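Side-chain contacts in trans-2-enoyl-CoA reductase (Treponema denticola ATCC 35405, PDB 4GGO), which reduces the carbon-carbon double bond of trans-2-enoyl-CoA substrates such as crotonyl-CoA with NADH, a step of bacterial fatty acid synthesis: residues R38-A41 / E42-A45; I131-A134 / K135-G138; T201-M205 / G206-W210; G236-A239 / T240-L243; R317-E321 / R322-K326. All blocks are in the same frame, centred on the assembly; numbering follows the deposited sequence.

In the fold
Along the chain the five contacts follow one another without overlap, each formed within a single continuous stretch at a helix end or between two helices. Interaction 1, in the NAD(P)H-binding region, touches interaction 5, their centres about 10 Å apart: Lys326 NZ bonds to carbonyls in and just after helix 41-44, and Val43 packs on Ala320. Interactions 2 to 5 belong to the catalytic region. Interaction 2, at the end of helix 124-136, and interaction 4 are farthest apart, with centres about 43 Å from each other. Interactions 3 and 4, centres about 21 Å apart, lie nearest Tyr244, the probable proton donor. The chain is built on a parallel seven-stranded Rossmann-type sheet, which includes strand 227-233, just before interaction 4.

Interaction 1: residues R38-A41 / E42-A45; sequences RITA and EVKA
The guanidinium of Arg38, the one flat side-chain group that touches across this turn, meets Val43 at its edge: CG2 of Val43 lies near the guanidinium plane, 3.9 Å from NH1 of Arg38. The two side chains cross at about a right angle, and the bend of Arg38 at chi2 (59°) turns its chain back so that the charged end passes beside the valine methyls. CG2 of Val43 also rests 3.5 Å from the backbone O of Arg38. Between these residues the chain leaves helix 21-38 at Ile39 and starts helix 41-44, with Thr40 as the N-cap. Its OG1 accepts from Val43 N at 3.2 Å with an N-H...O angle of 162°, the bond that makes threonine suitable here, because the first turn of a helix has amide hydrogens without carbonyl partners from a preceding turn. The torsion chi1 of 66° sets OG1 between the backbone N and the carbonyl carbon, facing that amide. Thr40 O takes Lys44 N at 3.0 Å. On another side of the turn CG2 of Ile39 crosses the aliphatic part of Lys44, 3.5 Å from its CG; the long methylene chain lets lysine pass across this methyl while NZ goes on to Gly73 O. Ile39 and Lys44 both touch Tyr74 of helix 61-74, and Val43 packs on Ala320 of helix 311-323.

Interaction 2: residues I131-A134 / K135-G138; sequences IEEA and KKKG
Two chain bends bring Glu133 and Lys136 together: the glutamate turns at chi2 (63°), the lysine at chi3 (-48°). NZ of Lys136 thereby comes 3.0 Å from OE1 of Glu133 in a salt bridge, meeting the carboxylate on its syn side and 20° out of its plane. The side chains cross obliquely, and CE of Lys136 follows its ammonium group to 3.4 Å from the same OE1. The other oxygen, OE2 of Glu133, is hydrogen-bonded to the hydroxyl of Tyr113 and also lies 3.4 Å from CG of Lys137. A carboxylate suits this place because its two oxygens can serve an i+3 lysine and a tyrosine together. All this happens in the last turn of helix 124-136, where Lys135 N bonds to Ile131 O at 2.8 Å and Lys137 N to Glu133 O at 3.3 Å. Gly138 follows with positive phi, a conformation that glycine adopts readily. On a different side of the helix Lys135 runs alongside Ile131, pointing the same way, with its CG and NZ both 4.1 Å from CG2 of Ile131. Its ammonium group continues to a salt bridge with Glu220, while Ile131 and Ala134 pack on Leu222.

Interaction 3: residues T201-M205 / G206-W210; sequences TVKVM and GGEDW
Lys203 and Glu208 meet across the break between two helices, NZ of the lysine 2.7 Å from OE1 of the glutamate. This salt bridge uses the syn lone pair of OE1, on the side of the other oxygen, and the two chains cross at a slant. A chi1 of -100°, off the staggered values, and a bend at chi2 (-67°) direct Lys203 toward the carboxylate, its chain straight from there on, while Glu208 reaches back with its chain extended beyond CG. The methylenes come along too, for CD of Lys203 is 3.3 Å from OE1 of Glu208. A second charge flanks each group: Asp155 pairs with Lys203 NZ and Arg153 with Glu208 OE1, a small network that should favour the charged forms of both residues. Gly206 N closes the first helix on Val202 O at 2.8 Å, from above the carbonyl plane. Two waters then link that helix to the start of the next: one donates to Val202 O and accepts from Glu208 N, the other joins Lys203 O to Asp209 N. Glycine suits position 206 because a beta carbon there would collide with Val202 O. Gly207 gives its N to ND1 of His255. Met205 packs on Ala252 of helix 248-266, its side chain about 7 Å from that of Tyr244, the probable proton donor. The arrangement is a two-glycine turn between helices 195-205 and 208-219, with Gly207 as N-cap of the second.

Interaction 4: residues G236-A239 / T240-L243; sequences GPEA and TQAL
Pro237 and Thr240 meet where the proline sets CD and CG of its ring beside the threonine hydroxyl, CD 3.3 Å and CG 3.6 Å from OG1 of Thr240. A chi1 of 60° holds OG1 on the side that faces the proline, and the two side chains cross at a slant. Among the backbone bonds, Gln241 N donates to Glu238 O at 3.3 Å, from well above the carbonyl plane, and Thr240 N gives a weak bond to Pro237 O. These close a 3-10 turn that leads into helix 241-244. Water adds bridges: one molecule donates to Pro237 O and accepts from Thr240 OG1, both at 2.8 Å, and another joins Ala239 O to Ala242 N. Glu238 and Gln241 run side by side, pointing the same way, with their carboxylate and amide planes 66° apart. Gly236 has positive phi, and a beta carbon there would collide with CD of Pro237, so the smallest residue fits; its O bonds to Arg245. Pro237 and Thr240 pack on Tyr294 and Ile291 of helix 291-305, respectively. As the threonine hydroxyl donates to the water held by Pro237 O, it ties the turn together between substrate-binding Tyr234 and Tyr244, the probable proton donor.

Interaction 5: residues R317-E321 / R322-K326; sequences RLYAE and RLYRK
Tyr319 and Tyr324 lie side by side and point the same way, their ring planes 33° apart and centroids 5.8 Å from each other, an oblique pair. The touching atoms are CD2 of Tyr319 and CE2 of Tyr324, at 3.6 Å. Leu323 sets its CD1 over one face of the Tyr319 ring, and the same methyl packs against Leu318 CG, so branched and aromatic groups fill the side of the helix that meets Leu230 of the central sheet and, through the tyrosines, Pro50. The i-to-i+5 bonds of a pi-type turn near the end of helix 311-323 bring the two tyrosines, five residues apart, alongside each other: Leu323 N bonds to Leu318 O at 3.0 Å and Tyr324 N to Tyr319 O at 2.8 Å.

On the polar side, two arginines converge on one carbonyl. NH1 of Arg325 donates to Glu321 O at 2.8 Å and NH1 of Arg322 to the same oxygen at 3.2 Å, arriving from opposite faces of the carbonyl plane, while the oxygen lies close to each guanidinium plane. Arg325 bends at chi3 (53°) to fold its end back over the helix terminus, and its NH2 pairs with Asp327. Arg317 and Arg322 run alongside each other, their guanidinium planes 70° apart, with a water accepting from NH1 of both. Arg322 NH2 also bonds to Arg339 O. Asp342 forms salt bridges to both, and Glu309 to Arg317, so the anions probably offset the nearness of these two positive groups, while the paired arginine N-H groups satisfy a carbonyl at the helix end.

Interaction 1: residues R38-A41 / E42-A45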
loop_
_atom_site.group_PDB
_atom_site.type_symbol
_atom_site.label_atom_id
_atom_site.label_comp_id
_atom_site.label_asym_id
_atom_site.label_seq_id
_atom_site.Cartn_x
_atom_site.Cartn_y
_atom_site.Cartn_z
ATOM N N ARG A 38 -2.809 -17.113 9.572
ATOM C CA ARG A 38 -1.943 -17.303 8.413
ATOM C C ARG A 38 -0.500 -17.569 8.827
ATOM O O ARG A 38 0.139 -18.498 8.331
ATOM C CB ARG A 38 -2.015 -16.086 7.489
ATOM C CG ARG A 38 -1.106 -16.169 6.277
ATOM C CD ARG A 38 -1.430 -17.385 5.426
ATOM N NE ARG A 38 -0.603 -17.448 4.225
ATOM C CZ ARG A 38 0.605 -17.999 4.178
ATOM N NH1 ARG A 38 1.138 -18.531 5.271
ATOM N NH2 ARG A 38 1.286 -18.014 3.038
ATOM N N ILE A 39 0.010 -16.746 9.736
ATOM C CA ILE A 39 1.371 -16.907 10.229
ATOM C C ILE A 39 1.361 -17.763 11.493
ATOM O O ILE A 39 1.383 -17.245 12.610
ATOM C CB ILE A 39 2.028 -15.546 10.522
ATOM C CG1 ILE A 39 1.816 -14.587 9.347
ATOM C CG2 ILE A 39 3.511 -15.715 10.802
ATOM C CD1 ILE A 39 2.464 -15.049 8.061
ATOM N N THR A 40 1.314 -19.077 11.304
ATOM C CA THR A 40 1.271 -20.013 12.422
ATOM C C THR A 40 2.671 -20.422 12.855
ATOM O O THR A 40 3.655 -20.108 12.188
ATOM C CB THR A 40 0.495 -21.290 12.055
ATOM O OG1 THR A 40 1.209 -22.009 11.041
ATOM C CG2 THR A 40 -0.894 -20.946 11.547
ATOM N N ALA A 41 2.747 -21.136 13.975
ATOM C CA ALA A 41 4.016 -21.648 14.479
ATOM C C ALA A 41 4.693 -22.535 13.439
ATOM O O ALA A 41 5.919 -22.555 13.328
ATOM C CB ALA A 41 3.798 -22.417 15.773
ATOM N N GLU A 42 3.886 -23.260 12.671
ATOM C CA GLU A 42 4.404 -24.133 11.625
ATOM C C GLU A 42 4.967 -23.354 10.437
ATOM O O GLU A 42 5.998 -23.728 9.877
ATOM C CB GLU A 42 3.333 -25.128 11.165
ATOM C CG GLU A 42 3.673 -25.887 9.884
ATOM C CD GLU A 42 4.954 -26.706 9.985
ATOM O OE1 GLU A 42 5.446 -26.940 11.112
ATOM O OE2 GLU A 42 5.472 -27.121 8.926
ATOM N N VAL A 43 4.288 -22.277 10.054
ATOM C CA VAL A 43 4.780 -21.411 8.989
ATOM C C VAL A 43 6.100 -20.755 9.396
ATOM O O VAL A 43 7.031 -20.658 8.596
ATOM C CB VAL A 43 3.744 -20.323 8.613
ATOM C CG1 VAL A 43 4.375 -19.252 7.732
ATOM C CG2 VAL A 43 2.542 -20.950 7.920
ATOM N N LYS A 44 6.180 -20.327 10.653
ATOM C CA LYS A 44 7.365 -19.637 11.161
ATOM C C LYS A 44 8.524 -20.578 11.476
ATOM O O LYS A 44 9.676 -20.151 11.535
ATOM C CB LYS A 44 7.018 -18.821 12.411
ATOM C CG LYS A 44 6.250 -17.545 12.124
ATOM C CD LYS A 44 5.991 -16.747 13.393
ATOM C CE LYS A 44 5.001 -17.453 14.302
ATOM N NZ LYS A 44 4.651 -16.623 15.486
ATOM N N ALA A 45 8.210 -21.854 11.682
ATOM C CA ALA A 45 9.197 -22.847 12.102
ATOM C C ALA A 45 10.406 -22.930 11.173
ATOM O O ALA A 45 10.262 -23.083 9.961
ATOM C CB ALA A 45 8.542 -24.214 12.234
#

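Interaction 2: residues I131-A134 / K135-G138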
loop_
_atom_site.group_PDB
_atom_site.type_symbol
_atom_site.label_atom_id
_atom_site.label_comp_id
_atom_site.label_asym_id
_atom_site.label_seq_id
_atom_site.Cartn_x
_atom_site.Cartn_y
_atom_site.Cartn_z
ATOM N N ILE A 131 14.249 8.700 14.908
ATOM C CA ILE A 131 15.593 8.484 15.432
ATOM C C ILE A 131 15.624 8.633 16.951
ATOM O O ILE A 131 16.223 7.819 17.652
ATOM C CB ILE A 131 16.598 9.470 14.804
ATOM C CG1 ILE A 131 16.738 9.201 13.304
ATOM C CG2 ILE A 131 17.951 9.372 15.490
ATOM C CD1 ILE A 131 17.585 10.222 12.578
ATOM N N GLU A 132 14.960 9.671 17.449
ATOM C CA GLU A 132 14.898 9.939 18.883
ATOM C C GLU A 132 14.239 8.795 19.650
ATOM O O GLU A 132 14.755 8.344 20.674
ATOM C CB GLU A 132 14.152 11.250 19.142
ATOM C CG GLU A 132 13.973 11.588 20.612
ATOM C CD GLU A 132 13.404 12.978 20.823
ATOM O OE1 GLU A 132 13.400 13.772 19.859
ATOM O OE2 GLU A 132 12.957 13.276 21.951
ATOM N N GLU A 133 13.101 8.327 19.148
ATOM C CA GLU A 133 12.384 7.225 19.781
ATOM C C GLU A 133 13.190 5.930 19.713
ATOM O O GLU A 133 13.197 5.142 20.662
ATOM C CB GLU A 133 11.008 7.039 19.134
ATOM C CG GLU A 133 10.210 5.860 19.674
ATOM C CD GLU A 133 9.863 6.001 21.147
ATOM O OE1 GLU A 133 9.797 7.145 21.644
ATOM O OE2 GLU A 133 9.656 4.961 21.808
ATOM N N ALA A 134 13.875 5.722 18.593
ATOM C CA ALA A 134 14.712 4.541 18.412
ATOM C C ALA A 134 15.919 4.572 19.347
ATOM O O ALA A 134 16.308 3.545 19.907
ATOM C CB ALA A 134 15.164 4.427 16.967
ATOM N N LYS A 135 16.509 5.753 19.507
ATOM C CA LYS A 135 17.637 5.937 20.418
ATOM C C LYS A 135 17.219 5.700 21.865
ATOM O O LYS A 135 17.974 5.137 22.657
ATOM C CB LYS A 135 18.213 7.348 20.276
ATOM C CG LYS A 135 19.075 7.555 19.042
ATOM C CD LYS A 135 20.411 6.844 19.174
ATOM C CE LYS A 135 21.224 6.964 17.895
ATOM N NZ LYS A 135 21.383 8.383 17.472
ATOM N N LYS A 136 16.007 6.132 22.197
ATOM C CA LYS A 136 15.498 6.066 23.561
ATOM C C LYS A 136 15.282 4.633 24.039
ATOM O O LYS A 136 15.516 4.317 25.206
ATOM C CB LYS A 136 14.182 6.842 23.655
ATOM C CG LYS A 136 13.557 6.864 25.036
ATOM C CD LYS A 136 12.074 7.209 24.969
ATOM C CE LYS A 136 11.810 8.421 24.084
ATOM N NZ LYS A 136 10.375 8.836 24.084
ATOM N N LYS A 137 14.833 3.771 23.132
ATOM C CA LYS A 137 14.468 2.407 23.497
ATOM C C LYS A 137 15.535 1.391 23.097
ATOM O O LYS A 137 15.331 0.184 23.234
ATOM C CB LYS A 137 13.123 2.033 22.870
ATOM C CG LYS A 137 11.995 2.998 23.203
ATOM C CD LYS A 137 11.634 2.955 24.681
ATOM C CE LYS A 137 11.030 1.613 25.068
ATOM N NZ LYS A 137 10.580 1.589 26.488
ATOM N N GLY A 138 16.670 1.884 22.613
ATOM C CA GLY A 138 17.766 1.024 22.201
ATOM C C GLY A 138 17.393 0.129 21.035
ATOM O O GLY A 138 17.792 -1.036 20.978
#

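Interaction 3: residues T201-M205 / G206-W210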
loop_
_atom_site.group_PDB
_atom_site.type_symbol
_atom_site.label_atom_id
_atom_site.label_comp_id
_atom_site.label_asym_id
_atom_site.label_seq_id
_atom_site.Cartn_x
_atom_site.Cartn_y
_atom_site.Cartn_z
ATOM N N THR A 201 6.851 14.023 -10.804
ATOM C CA THR A 201 6.357 12.690 -10.473
ATOM C C THR A 201 7.467 11.825 -9.885
ATOM O O THR A 201 7.254 11.109 -8.907
ATOM C CB THR A 201 5.743 11.995 -11.705
ATOM O OG1 THR A 201 4.650 12.780 -12.198
ATOM C CG2 THR A 201 5.236 10.605 -11.344
ATOM N N VAL A 202 8.654 11.905 -10.479
ATOM C CA VAL A 202 9.820 11.191 -9.967
ATOM C C VAL A 202 10.208 11.720 -8.588
ATOM O O VAL A 202 10.590 10.955 -7.701
ATOM C CB VAL A 202 11.023 11.308 -10.929
ATOM C CG1 VAL A 202 12.261 10.662 -10.327
ATOM C CG2 VAL A 202 10.691 10.678 -12.273
ATOM N N LYS A 203 10.098 13.034 -8.414
ATOM C CA LYS A 203 10.386 13.673 -7.134
ATOM C C LYS A 203 9.486 13.134 -6.030
ATOM O O LYS A 203 9.916 12.969 -4.889
ATOM C CB LYS A 203 10.210 15.190 -7.244
ATOM C CG LYS A 203 11.506 15.962 -7.412
ATOM C CD LYS A 203 12.358 15.877 -6.157
ATOM C CE LYS A 203 13.642 16.675 -6.300
ATOM N NZ LYS A 203 14.500 16.567 -5.088
ATOM N N VAL A 204 8.235 12.853 -6.380
ATOM C CA VAL A 204 7.244 12.419 -5.403
ATOM C C VAL A 204 7.191 10.898 -5.249
ATOM O O VAL A 204 7.111 10.383 -4.134
ATOM C CB VAL A 204 5.840 12.952 -5.764
ATOM C CG1 VAL A 204 4.806 12.459 -4.769
ATOM C CG2 VAL A 204 5.847 14.471 -5.814
ATOM N N MET A 205 7.248 10.182 -6.368
ATOM C CA MET A 205 7.044 8.735 -6.352
ATOM C C MET A 205 8.323 7.912 -6.527
ATOM O O MET A 205 8.284 6.683 -6.484
ATOM C CB MET A 205 6.012 8.336 -7.409
ATOM C CG MET A 205 4.667 9.024 -7.244
ATOM S SD MET A 205 3.487 8.550 -8.521
ATOM C CE MET A 205 3.382 6.783 -8.245
ATOM N N GLY A 206 9.452 8.587 -6.720
ATOM C CA GLY A 206 10.725 7.903 -6.861
ATOM C C GLY A 206 11.274 7.424 -5.529
ATOM O O GLY A 206 10.526 7.253 -4.567
ATOM N N GLY A 207 12.586 7.223 -5.465
ATOM C CA GLY A 207 13.208 6.683 -4.269
ATOM C C GLY A 207 14.069 7.654 -3.479
ATOM O O GLY A 207 14.913 7.232 -2.688
ATOM N N GLU A 208 13.857 8.951 -3.677
ATOM C CA GLU A 208 14.651 9.959 -2.972
ATOM C C GLU A 208 14.445 9.925 -1.458
ATOM O O GLU A 208 15.410 9.851 -0.696
ATOM C CB GLU A 208 14.372 11.364 -3.511
ATOM C CG GLU A 208 14.992 11.641 -4.873
ATOM C CD GLU A 208 15.003 13.119 -5.222
ATOM O OE1 GLU A 208 14.357 13.909 -4.499
ATOM O OE2 GLU A 208 15.664 13.490 -6.213
ATOM N N ASP A 209 13.189 9.978 -1.026
ATOM C CA ASP A 209 12.881 9.995 0.400
ATOM C C ASP A 209 13.270 8.684 1.072
ATOM O O ASP A 209 13.724 8.672 2.216
ATOM C CB ASP A 209 11.397 10.273 0.634
ATOM C CG ASP A 209 11.052 10.375 2.105
ATOM O OD1 ASP A 209 11.685 11.189 2.810
ATOM O OD2 ASP A 209 10.155 9.633 2.559
ATOM N N TRP A 210 13.079 7.584 0.351
ATOM C CA TRP A 210 13.446 6.260 0.835
ATOM C C TRP A 210 14.929 6.223 1.182
ATOM O O TRP A 210 15.312 5.820 2.280
ATOM C CB TRP A 210 13.133 5.216 -0.238
ATOM C CG TRP A 210 13.469 3.807 0.138
ATOM C CD1 TRP A 210 13.602 3.297 1.396
ATOM C CD2 TRP A 210 13.715 2.722 -0.764
ATOM N NE1 TRP A 210 13.917 1.961 1.334
ATOM C CE2 TRP A 210 13.993 1.584 0.019
ATOM C CE3 TRP A 210 13.730 2.603 -2.156
ATOM C CZ2 TRP A 210 14.278 0.342 -0.545
ATOM C CZ3 TRP A 210 14.015 1.369 -2.715
ATOM C CH2 TRP A 210 14.285 0.255 -1.909
HETATM O O HOH W 1 11.947 10.403 -5.373
HETATM O O HOH W 2 10.742 10.782 -3.052
#

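Interaction 4: residues G236-A239 / T240-L243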
loop_
_atom_site.group_PDB
_atom_site.type_symbol
_atom_site.label_atom_id
_atom_site.label_comp_id
_atom_site.label_asym_id
_atom_site.label_seq_id
_atom_site.Cartn_x
_atom_site.Cartn_y
_atom_site.Cartn_z
ATOM N N GLY A 236 1.966 -4.046 -13.439
ATOM C CA GLY A 236 0.688 -4.095 -14.125
ATOM C C GLY A 236 0.679 -4.891 -15.415
ATOM O O GLY A 236 1.718 -5.379 -15.859
ATOM N N PRO A 237 -0.508 -5.020 -16.027
ATOM C CA PRO A 237 -0.716 -5.789 -17.257
ATOM C C PRO A 237 -0.262 -5.022 -18.493
ATOM O O PRO A 237 0.100 -3.848 -18.400
ATOM C CB PRO A 237 -2.233 -5.962 -17.292
ATOM C CG PRO A 237 -2.742 -4.716 -16.652
ATOM C CD PRO A 237 -1.759 -4.402 -15.551
ATOM N N GLU A 238 -0.294 -5.691 -19.641
ATOM C CA GLU A 238 0.086 -5.086 -20.913
ATOM C C GLU A 238 -0.762 -3.866 -21.252
ATOM O O GLU A 238 -0.265 -2.898 -21.827
ATOM C CB GLU A 238 -0.031 -6.112 -22.041
ATOM C CG GLU A 238 1.045 -7.181 -22.020
ATOM C CD GLU A 238 2.404 -6.635 -22.407
ATOM O OE1 GLU A 238 3.420 -7.137 -21.881
ATOM O OE2 GLU A 238 2.452 -5.707 -23.243
ATOM N N ALA A 239 -2.039 -3.918 -20.886
ATOM C CA ALA A 239 -3.000 -2.882 -21.258
ATOM C C ALA A 239 -2.681 -1.506 -20.676
ATOM O O ALA A 239 -3.099 -0.485 -21.224
ATOM C CB ALA A 239 -4.410 -3.306 -20.865
ATOM N N THR A 240 -1.945 -1.478 -19.569
ATOM C CA THR A 240 -1.653 -0.217 -18.893
ATOM C C THR A 240 -0.172 0.152 -18.927
ATOM O O THR A 240 0.278 0.998 -18.156
ATOM C CB THR A 240 -2.128 -0.242 -17.426
ATOM O OG1 THR A 240 -1.470 -1.305 -16.726
ATOM C CG2 THR A 240 -3.631 -0.447 -17.357
ATOM N N GLN A 241 0.579 -0.479 -19.825
ATOM C CA GLN A 241 2.013 -0.223 -19.940
ATOM C C GLN A 241 2.329 1.224 -20.311
ATOM O O GLN A 241 3.390 1.742 -19.964
ATOM C CB GLN A 241 2.654 -1.171 -20.955
ATOM C CG GLN A 241 2.818 -2.592 -20.453
ATOM C CD GLN A 241 3.549 -3.475 -21.443
ATOM O OE1 GLN A 241 4.161 -4.475 -21.067
ATOM N NE2 GLN A 241 3.486 -3.112 -22.720
ATOM N N ALA A 242 1.403 1.876 -21.006
ATOM C CA ALA A 242 1.588 3.265 -21.422
ATOM C C ALA A 242 1.791 4.201 -20.233
ATOM O O ALA A 242 2.278 5.321 -20.389
ATOM C CB ALA A 242 0.409 3.727 -22.267
ATOM N N LEU A 243 1.419 3.733 -19.046
ATOM C CA LEU A 243 1.568 4.517 -17.825
ATOM C C LEU A 243 2.616 3.923 -16.889
ATOM O O LEU A 243 3.557 4.606 -16.487
ATOM C CB LEU A 243 0.227 4.616 -17.099
ATOM C CG LEU A 243 -0.930 5.166 -17.932
ATOM C CD1 LEU A 243 -2.218 5.167 -17.131
ATOM C CD2 LEU A 243 -0.607 6.565 -18.430
HETATM O O HOH W 3 1.282 -1.756 -16.917
HETATM O O HOH W 4 -0.869 0.535 -22.750
#

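Interaction 5: residues R317-E321 / R322-K326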
loop_
_atom_site.group_PDB
_atom_site.type_symbol
_atom_site.label_atom_id
_atom_site.label_comp_id
_atom_site.label_asym_id
_atom_site.label_seq_id
_atom_site.Cartn_x
_atom_site.Cartn_y
_atom_site.Cartn_z
ATOM N N ARG A 317 1.970 -13.358 2.766
ATOM C CA ARG A 317 2.695 -14.209 1.825
ATOM C C ARG A 317 4.097 -13.661 1.580
ATOM O O ARG A 317 5.059 -14.421 1.461
ATOM C CB ARG A 317 1.936 -14.350 0.500
ATOM C CG ARG A 317 2.690 -15.156 -0.552
ATOM C CD ARG A 317 1.756 -15.790 -1.578
ATOM N NE ARG A 317 1.158 -14.817 -2.488
ATOM C CZ ARG A 317 1.701 -14.439 -3.642
ATOM N NH1 ARG A 317 2.864 -14.945 -4.026
ATOM N NH2 ARG A 317 1.083 -13.553 -4.413
ATOM N N LEU A 318 4.203 -12.337 1.512
ATOM C CA LEU A 318 5.491 -11.668 1.353
ATOM C C LEU A 318 6.458 -12.017 2.484
ATOM O O LEU A 318 7.609 -12.369 2.238
ATOM C CB LEU A 318 5.299 -10.151 1.289
ATOM C CG LEU A 318 6.576 -9.304 1.294
ATOM C CD1 LEU A 318 7.377 -9.513 0.014
ATOM C CD2 LEU A 318 6.242 -7.832 1.492
ATOM N N TYR A 319 5.985 -11.915 3.723
ATOM C CA TYR A 319 6.807 -12.233 4.887
ATOM C C TYR A 319 7.183 -13.712 4.919
ATOM O O TYR A 319 8.350 -14.068 5.089
ATOM C CB TYR A 319 6.068 -11.873 6.178
ATOM C CG TYR A 319 6.219 -10.435 6.633
ATOM C CD1 TYR A 319 5.608 -9.394 5.944
ATOM C CD2 TYR A 319 6.949 -10.122 7.774
ATOM C CE1 TYR A 319 5.738 -8.078 6.371
ATOM C CE2 TYR A 319 7.084 -8.814 8.207
ATOM C CZ TYR A 319 6.475 -7.796 7.502
ATOM O OH TYR A 319 6.607 -6.493 7.933
ATOM N N ALA A 320 6.184 -14.570 4.749
ATOM C CA ALA A 320 6.369 -16.007 4.912
ATOM C C ALA A 320 7.096 -16.674 3.745
ATOM O O ALA A 320 7.849 -17.628 3.943
ATOM C CB ALA A 320 5.027 -16.680 5.151
ATOM N N GLU A 321 6.874 -16.173 2.533
ATOM C CA GLU A 321 7.369 -16.849 1.336
ATOM C C GLU A 321 8.437 -16.075 0.563
ATOM O O GLU A 321 8.866 -16.513 -0.505
ATOM C CB GLU A 321 6.205 -17.205 0.408
ATOM C CG GLU A 321 5.305 -18.315 0.924
ATOM C CD GLU A 321 5.889 -19.697 0.692
ATOM O OE1 GLU A 321 5.508 -20.344 -0.307
ATOM O OE2 GLU A 321 6.730 -20.135 1.505
ATOM N N ARG A 322 8.860 -14.929 1.090
ATOM C CA ARG A 322 9.933 -14.159 0.464
ATOM C C ARG A 322 10.986 -13.725 1.480
ATOM O O ARG A 322 12.158 -14.083 1.367
ATOM C CB ARG A 322 9.383 -12.925 -0.259
ATOM C CG ARG A 322 8.433 -13.218 -1.410
ATOM C CD ARG A 322 9.135 -13.926 -2.559
ATOM N NE ARG A 322 8.297 -13.978 -3.754
ATOM C CZ ARG A 322 7.330 -14.868 -3.949
ATOM N NH1 ARG A 322 7.076 -15.784 -3.026
ATOM N NH2 ARG A 322 6.614 -14.840 -5.066
ATOM N N LEU A 323 10.559 -12.951 2.474
ATOM C CA LEU A 323 11.481 -12.365 3.440
ATOM C C LEU A 323 12.008 -13.384 4.447
ATOM O O LEU A 323 13.212 -13.457 4.695
ATOM C CB LEU A 323 10.814 -11.202 4.178
ATOM C CG LEU A 323 10.237 -10.082 3.308
ATOM C CD1 LEU A 323 9.641 -8.984 4.176
ATOM C CD2 LEU A 323 11.300 -9.521 2.377
ATOM N N TYR A 324 11.107 -14.170 5.026
ATOM C CA TYR A 324 11.488 -15.096 6.088
ATOM C C TYR A 324 11.124 -16.534 5.738
ATOM O O TYR A 324 10.133 -17.077 6.229
ATOM C CB TYR A 324 10.857 -14.665 7.416
ATOM C CG TYR A 324 11.139 -13.217 7.747
ATOM C CD1 TYR A 324 12.352 -12.835 8.307
ATOM C CD2 TYR A 324 10.201 -12.227 7.482
ATOM C CE1 TYR A 324 12.619 -11.511 8.601
ATOM C CE2 TYR A 324 10.459 -10.899 7.770
ATOM C CZ TYR A 324 11.669 -10.547 8.330
ATOM O OH TYR A 324 11.929 -9.228 8.621
ATOM N N ARG A 325 11.942 -17.139 4.882
ATOM C CA ARG A 325 11.721 -18.501 4.413
ATOM C C ARG A 325 12.609 -19.497 5.149
ATOM O O ARG A 325 13.643 -19.132 5.707
ATOM C CB ARG A 325 12.010 -18.594 2.916
ATOM C CG ARG A 325 11.119 -17.731 2.047
ATOM C CD ARG A 325 11.738 -17.539 0.677
ATOM N NE ARG A 325 12.080 -18.808 0.043
ATOM C CZ ARG A 325 11.280 -19.466 -0.788
ATOM N NH1 ARG A 325 10.086 -18.975 -1.088
ATOM N NH2 ARG A 325 11.672 -20.616 -1.321
ATOM N N LYS A 326 12.205 -20.763 5.124
ATOM C CA LYS A 326 12.974 -21.826 5.760
ATOM C C LYS A 326 14.299 -22.077 5.042
ATOM O O LYS A 326 15.245 -22.585 5.641
ATOM C CB LYS A 326 12.154 -23.118 5.819
ATOM C CG LYS A 326 10.816 -22.977 6.534
ATOM C CD LYS A 326 10.040 -24.285 6.514
ATOM C CE LYS A 326 8.595 -24.088 6.947
ATOM N NZ LYS A 326 8.482 -23.582 8.341
HETATM O O HOH W 5 4.698 -17.411 -3.581
#